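Telethonin (Homo sapiens, PDB 1YA5) mediates the antiparallel assembly of titin molecules at the sarcomeric Z-disk as a muscle assembly regulating factor, represented here by its N-terminal part. Local coordinates at residues C[71-74]-C[75-78]. The protein carries 4 engineered substitutions. Sequence-based numbering, arbitrary orientation.
Sequences MGIL and GRGL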
loop_
_atom_site.group_PDB
_atom_site.type_symbol
_atom_site.label_atom_id
_atom_site.label_comp_id
_atom_site.label_asym_id
_atom_site.label_seq_id
_atom_site.Cartn_x
_atom_site.Cartn_y
_atom_site.Cartn_z
ATOM N N MET C 71 4.434 -3.993 0.915
ATOM C CA MET C 71 2.986 -3.826 0.732
ATOM C C MET C 71 2.186 -4.005 2.006
ATOM O O MET C 71 2.657 -4.585 3.013
ATOM C CB MET C 71 2.442 -4.760 -0.339
ATOM C CG MET C 71 2.439 -6.213 0.031
ATOM S SD MET C 71 2.402 -7.359 -1.354
ATOM C CE MET C 71 3.931 -6.985 -2.240
ATOM N N GLY C 72 0.967 -3.491 1.956
ATOM C CA GLY C 72 0.061 -3.577 3.087
ATOM C C GLY C 72 -1.081 -2.594 3.013
ATOM O O GLY C 72 -1.369 -2.013 1.954
ATOM N N ILE C 73 -1.748 -2.423 4.152
ATOM C CA ILE C 73 -2.933 -1.583 4.249
ATOM C C ILE C 73 -2.528 -0.289 4.906
ATOM O O ILE C 73 -1.967 -0.282 6.002
ATOM C CB ILE C 73 -4.062 -2.295 5.039
ATOM C CG1 ILE C 73 -4.488 -3.594 4.322
ATOM C CG2 ILE C 73 -5.286 -1.403 5.147
ATOM C CD1 ILE C 73 -5.263 -3.348 2.986
ATOM N N LEU C 74 -2.775 0.809 4.221
ATOM C CA LEU C 74 -2.386 2.089 4.743
ATOM C C LEU C 74 -3.058 2.261 6.089
ATOM O O LEU C 74 -4.282 2.202 6.178
ATOM C CB LEU C 74 -2.820 3.213 3.802
ATOM C CG LEU C 74 -2.338 4.567 4.325
ATOM C CD1 LEU C 74 -0.806 4.628 4.376
ATOM C CD2 LEU C 74 -2.891 5.704 3.494
ATOM N N GLY C 75 -2.268 2.444 7.142
ATOM C CA GLY C 75 -2.851 2.711 8.433
ATOM C C GLY C 75 -2.733 1.493 9.308
ATOM O O GLY C 75 -2.886 1.565 10.517
ATOM N N ARG C 76 -2.466 0.354 8.693
ATOM C CA ARG C 76 -2.108 -0.826 9.460
ATOM C C ARG C 76 -0.663 -1.189 9.149
ATOM O O ARG C 76 0.204 -0.312 9.113
ATOM C CB ARG C 76 -3.073 -1.964 9.156
ATOM C CG ARG C 76 -4.535 -1.522 9.219
ATOM C CD ARG C 76 -5.461 -2.445 8.433
ATOM N NE ARG C 76 -6.243 -3.337 9.293
ATOM C CZ ARG C 76 -5.735 -4.317 10.037
ATOM N NH1 ARG C 76 -4.427 -4.555 10.048
ATOM N NH2 ARG C 76 -6.544 -5.066 10.778
ATOM N N GLY C 77 -0.400 -2.463 8.908
ATOM C CA GLY C 77 0.983 -2.923 8.737
ATOM C C GLY C 77 1.551 -2.893 7.327
ATOM O O GLY C 77 0.811 -2.848 6.323
ATOM N N LEU C 78 2.880 -2.909 7.247
ATOM C CA LEU C 78 3.526 -3.232 5.988
ATOM C C LEU C 78 4.152 -4.596 6.056
ATOM O O LEU C 78 4.549 -5.050 7.123
ATOM C CB LEU C 78 4.577 -2.209 5.626
ATOM C CG LEU C 78 4.020 -0.847 5.235
ATOM C CD1 LEU C 78 4.927 -0.300 4.171
ATOM C CD2 LEU C 78 2.576 -0.966 4.724
#
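Ile73 and Arg76 bracket a type II beta turn, a local contact at the hairpin bend that joins strand 68-73 to strand 78-82 in telethonin's antiparallel sheet. The reversal is nearly complete, the CA directions of 71-74 and 75-78 differing by 168°. The turn is closed by a bond from Arg76 N to Ile73 O at 2.8 Å, with an N-H...O angle of 155°. Gly75 takes the third position of the turn with positive phi (106°), where a CB would be jammed against the carbonyl oxygen of Leu74.

Beyond the turn the pairing is looser. Ile73 N reaches Gly77 O only weakly, at 3.4 Å, and the same oxygen receives a CA-H...O contact from Gly72 CA, also at 3.4 Å. The absence of a side chain at Gly72 lets the two arms of the hairpin approach, since a CB there would collide with Gly77 O. A second CA-H...O contact links Leu78 CA to Met71 O, while Leu78 CD2 lies 4.0 Å from Gly72 CA.

On one flank the side chains of Ile73 and Arg76 run alongside each other in the modelled arginine conformer, one of two. There Ile73 CG2, anti to the backbone N, lies 3.5 Å from Arg76 CD, a tentative aliphatic contact. Strand 49-62 adjoins the hairpin, with Ile73 touching Ser57 and Leu74 touching Gln58, and Ile73 also packs on a polar side chain of another protein's chain.

Within 71-78 the one strong hydrogen bond is thus Arg76 N to Ile73 O, with glycines where the backbone bends or closes in; pairing resumes beyond it through Met71 and Gln79.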